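Local coordinates for protein Crov588 (Cafeteriavirus, PDB 6NYR) that is of unknown function but folds as a circular leucine-rich-repeat solenoid built from FNIP repeats, a fold that in other leucine-rich-repeat proteins often serves protein binding, at residues L407-Q418 with L429-Q440. Residues are numbered along the deposited sequence; the frame is centred on the assembly and turned at random.
Sequences LTYLELGHNFNQ and LVHLSFGCKFNQ
Two successive coils of the leucine-rich-repeat solenoid meet here, strand 409-411 running parallel to strand 431-433 and the loops that follow them lying in register, the first with a type I turn from Gly-413 to Phe-416. Leu-410 N donates to His-431 O and Leu-412 N to Ser-433 O (2.9 Å), while Leu-410 O receives Ser-433 N. Thr-408 O takes two donors, His-431 N nearly head-on and Val-430 N from a tilt, which ties down the start of the strand pair. On the face carrying Tyr-409 and Glu-411, CB of His-431 lies 3.6 Å from CD2 of Tyr-409, and the tyrosine OH bonds to Glu-411 OE1 from above the carboxylate plane. The other face belongs to the core: Leu-410 and Leu-432 lie side by side, and CD1 of Leu-432 also reaches CD2 of Leu-412 at 4.0 Å. Past the strands, CB of Cys-436 sits over one face of the His-414 imidazole, 3.6 Å from its centroid, a CH-pi contact; Asn-415 OD1 holds that ring at its edge through ND1. A water donates to Gly-413 O and Phe-416 O, at the two ends of the turn, and accepts a weak bond from Gly-435 N, linking the two coils. Deeper in, Phe-416 and Phe-438 point the same way, CD2 against CD1 at 3.9 Å. Asn-417 keeps CG anti to its own N (chi1 -172°), a torsion that carries OD1 across to the next coil, where Asn-439 N (2.9 Å) and Gln-440 NE2 (3.0 Å) grip it from opposite faces of its amide plane. The same hydrogen-bonded link recurs in the coils on either side: Asn-395 OD1 accepts from Asn-417 N and Gln-418 NE2, and Asn-439 OD1 from Asn-461 N and Gln-462 NE2. Strands 387-389 and 453-455 flank the pair, continuing its leucine core through Leu-388 and Leu-454.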
# COMPACT_ATOMS: atom_id res chain seq x y z
N LEU A 407 23.55 -7.81 -15.50
CA LEU A 407 22.52 -6.83 -15.20
C LEU A 407 21.23 -7.14 -15.95
O LEU A 407 21.24 -7.31 -17.18
CB LEU A 407 22.98 -5.42 -15.57
CG LEU A 407 22.26 -4.26 -14.89
CD1 LEU A 407 22.60 -4.21 -13.40
CD2 LEU A 407 22.57 -2.94 -15.59
N THR A 408 20.12 -7.20 -15.22
CA THR A 408 18.80 -7.34 -15.83
C THR A 408 17.93 -6.10 -15.68
O THR A 408 16.99 -5.93 -16.46
CB THR A 408 18.05 -8.53 -15.21
OG1 THR A 408 17.87 -8.31 -13.81
CG2 THR A 408 18.81 -9.83 -15.43
N TYR A 409 18.22 -5.24 -14.71
CA TYR A 409 17.38 -4.09 -14.40
C TYR A 409 18.25 -2.85 -14.26
O TYR A 409 19.08 -2.77 -13.35
CB TYR A 409 16.58 -4.33 -13.11
CG TYR A 409 15.68 -3.19 -12.70
CD1 TYR A 409 16.20 -2.06 -12.07
CD2 TYR A 409 14.31 -3.24 -12.92
CE1 TYR A 409 15.38 -1.01 -11.69
CE2 TYR A 409 13.49 -2.20 -12.55
CZ TYR A 409 14.03 -1.09 -11.93
OH TYR A 409 13.22 -0.04 -11.56
N LEU A 410 18.05 -1.88 -15.14
CA LEU A 410 18.76 -0.61 -15.07
C LEU A 410 17.74 0.52 -15.03
O LEU A 410 16.90 0.64 -15.93
CB LEU A 410 19.71 -0.44 -16.26
CG LEU A 410 20.45 0.90 -16.25
CD1 LEU A 410 21.21 1.06 -14.94
CD2 LEU A 410 21.40 1.00 -17.43
N GLU A 411 17.82 1.34 -13.99
CA GLU A 411 17.00 2.54 -13.84
C GLU A 411 17.92 3.75 -13.79
O GLU A 411 18.75 3.86 -12.87
CB GLU A 411 16.14 2.44 -12.58
CG GLU A 411 15.40 3.71 -12.21
CD GLU A 411 14.52 3.54 -10.98
OE1 GLU A 411 14.62 2.47 -10.33
OE2 GLU A 411 13.74 4.46 -10.67
N LEU A 412 17.78 4.64 -14.76
CA LEU A 412 18.52 5.90 -14.78
C LEU A 412 17.64 7.01 -14.19
O LEU A 412 16.42 7.01 -14.35
CB LEU A 412 18.95 6.29 -16.19
CG LEU A 412 20.10 5.60 -16.93
CD1 LEU A 412 21.29 5.38 -15.99
CD2 LEU A 412 19.68 4.30 -17.59
N GLY A 413 18.29 7.96 -13.52
CA GLY A 413 17.60 8.94 -12.70
C GLY A 413 17.26 10.22 -13.43
O GLY A 413 17.45 10.37 -14.64
N HIS A 414 16.76 11.19 -12.65
CA HIS A 414 16.20 12.42 -13.20
C HIS A 414 17.12 13.09 -14.22
O HIS A 414 16.69 13.46 -15.31
CB HIS A 414 15.88 13.39 -12.06
CG HIS A 414 15.05 14.56 -12.46
ND1 HIS A 414 15.59 15.70 -13.02
CD2 HIS A 414 13.72 14.78 -12.39
CE1 HIS A 414 14.62 16.56 -13.27
NE2 HIS A 414 13.47 16.03 -12.90
N ASN A 415 18.39 13.28 -13.86
CA ASN A 415 19.25 14.15 -14.65
C ASN A 415 20.04 13.42 -15.73
O ASN A 415 20.70 14.09 -16.53
CB ASN A 415 20.25 14.89 -13.75
CG ASN A 415 19.60 15.91 -12.85
OD1 ASN A 415 18.40 16.19 -12.98
ND2 ASN A 415 20.38 16.49 -11.95
N PHE A 416 20.00 12.10 -15.79
CA PHE A 416 20.85 11.40 -16.75
C PHE A 416 20.45 11.79 -18.17
O PHE A 416 19.30 11.62 -18.56
CB PHE A 416 20.77 9.89 -16.58
CG PHE A 416 21.68 9.15 -17.51
CD1 PHE A 416 22.98 8.86 -17.13
CD2 PHE A 416 21.25 8.76 -18.77
CE1 PHE A 416 23.83 8.19 -17.99
CE2 PHE A 416 22.09 8.10 -19.63
CZ PHE A 416 23.39 7.81 -19.24
N ASN A 417 21.41 12.30 -18.93
CA ASN A 417 21.17 12.68 -20.32
C ASN A 417 22.48 12.61 -21.10
O ASN A 417 22.87 13.55 -21.79
CB ASN A 417 20.56 14.08 -20.39
CG ASN A 417 20.12 14.44 -21.80
OD1 ASN A 417 19.83 13.57 -22.62
ND2 ASN A 417 20.07 15.74 -22.08
N GLN A 418 23.17 11.48 -21.00
CA GLN A 418 24.38 11.24 -21.77
C GLN A 418 24.05 10.29 -22.93
O GLN A 418 23.06 9.56 -22.90
CB GLN A 418 25.49 10.63 -20.91
CG GLN A 418 25.89 11.47 -19.71
CD GLN A 418 26.38 12.85 -20.10
OE1 GLN A 418 27.01 13.03 -21.14
NE2 GLN A 418 26.06 13.84 -19.27
N LEU A 429 19.95 -7.54 -20.39
CA LEU A 429 19.11 -6.54 -19.76
C LEU A 429 17.65 -6.77 -20.12
O LEU A 429 17.30 -6.94 -21.29
CB LEU A 429 19.53 -5.14 -20.18
CG LEU A 429 18.99 -4.01 -19.31
CD1 LEU A 429 19.71 -4.02 -17.96
CD2 LEU A 429 19.12 -2.66 -19.98
N VAL A 430 16.79 -6.80 -19.11
CA VAL A 430 15.37 -7.05 -19.28
C VAL A 430 14.55 -5.77 -19.09
O VAL A 430 13.60 -5.53 -19.85
CB VAL A 430 14.90 -8.15 -18.30
CG1 VAL A 430 13.40 -8.39 -18.43
CG2 VAL A 430 15.67 -9.44 -18.56
N HIS A 431 14.90 -4.96 -18.10
CA HIS A 431 14.16 -3.74 -17.78
C HIS A 431 15.08 -2.54 -17.91
O HIS A 431 16.14 -2.49 -17.27
CB HIS A 431 13.57 -3.79 -16.37
CG HIS A 431 12.34 -4.64 -16.25
ND1 HIS A 431 12.39 -6.01 -16.13
CD2 HIS A 431 11.03 -4.31 -16.25
CE1 HIS A 431 11.16 -6.49 -16.05
NE2 HIS A 431 10.32 -5.48 -16.12
N LEU A 432 14.68 -1.57 -18.72
CA LEU A 432 15.42 -0.33 -18.90
C LEU A 432 14.47 0.84 -18.73
O LEU A 432 13.43 0.90 -19.39
CB LEU A 432 16.10 -0.28 -20.27
CG LEU A 432 16.86 1.02 -20.56
CD1 LEU A 432 17.84 1.31 -19.43
CD2 LEU A 432 17.58 0.94 -21.89
N SER A 433 14.83 1.77 -17.85
CA SER A 433 13.97 2.89 -17.50
C SER A 433 14.79 4.17 -17.52
O SER A 433 15.79 4.28 -16.81
CB SER A 433 13.34 2.66 -16.12
OG SER A 433 12.39 3.67 -15.82
N PHE A 434 14.36 5.12 -18.34
CA PHE A 434 15.00 6.43 -18.43
C PHE A 434 14.23 7.46 -17.62
O PHE A 434 13.00 7.44 -17.58
CB PHE A 434 15.10 6.91 -19.88
CG PHE A 434 16.11 6.16 -20.70
CD1 PHE A 434 17.46 6.41 -20.55
CD2 PHE A 434 15.70 5.22 -21.64
CE1 PHE A 434 18.39 5.73 -21.30
CE2 PHE A 434 16.63 4.54 -22.39
CZ PHE A 434 17.97 4.79 -22.23
N GLY A 435 14.96 8.37 -16.99
CA GLY A 435 14.38 9.38 -16.14
C GLY A 435 13.92 10.60 -16.92
O GLY A 435 13.80 10.60 -18.15
N CYS A 436 13.66 11.67 -16.17
CA CYS A 436 13.05 12.87 -16.74
C CYS A 436 13.83 13.38 -17.94
O CYS A 436 13.26 13.56 -19.03
CB CYS A 436 12.96 13.95 -15.65
SG CYS A 436 12.27 15.54 -16.18
N LYS A 437 15.13 13.62 -17.78
CA LYS A 437 15.87 14.44 -18.71
C LYS A 437 16.46 13.70 -19.91
O LYS A 437 16.94 14.36 -20.84
CB LYS A 437 17.03 15.14 -17.99
CG LYS A 437 16.67 16.25 -17.01
CD LYS A 437 16.11 17.43 -17.78
CE LYS A 437 16.14 18.70 -16.95
NZ LYS A 437 17.55 19.22 -16.98
N PHE A 438 16.45 12.37 -19.93
CA PHE A 438 17.11 11.68 -21.03
C PHE A 438 16.45 12.03 -22.36
O PHE A 438 15.23 11.93 -22.52
CB PHE A 438 17.06 10.16 -20.84
CG PHE A 438 17.71 9.40 -21.96
CD1 PHE A 438 19.08 9.22 -21.99
CD2 PHE A 438 16.94 8.89 -23.00
CE1 PHE A 438 19.68 8.53 -23.03
CE2 PHE A 438 17.54 8.20 -24.03
CZ PHE A 438 18.90 8.02 -24.05
N ASN A 439 17.28 12.45 -23.32
CA ASN A 439 16.80 12.88 -24.63
C ASN A 439 17.93 12.84 -25.65
O ASN A 439 18.22 13.85 -26.30
CB ASN A 439 16.21 14.29 -24.53
CG ASN A 439 15.47 14.70 -25.79
OD1 ASN A 439 15.10 13.86 -26.61
ND2 ASN A 439 15.26 16.00 -25.95
N GLN A 440 18.58 11.69 -25.78
CA GLN A 440 19.63 11.47 -26.76
C GLN A 440 19.14 10.44 -27.78
O GLN A 440 18.26 9.62 -27.51
CB GLN A 440 20.92 10.98 -26.10
CG GLN A 440 21.45 11.88 -25.01
CD GLN A 440 21.91 13.23 -25.52
OE1 GLN A 440 22.28 13.37 -26.69
NE2 GLN A 440 21.90 14.23 -24.65
O HOH W 1 17.39 10.23 -17.23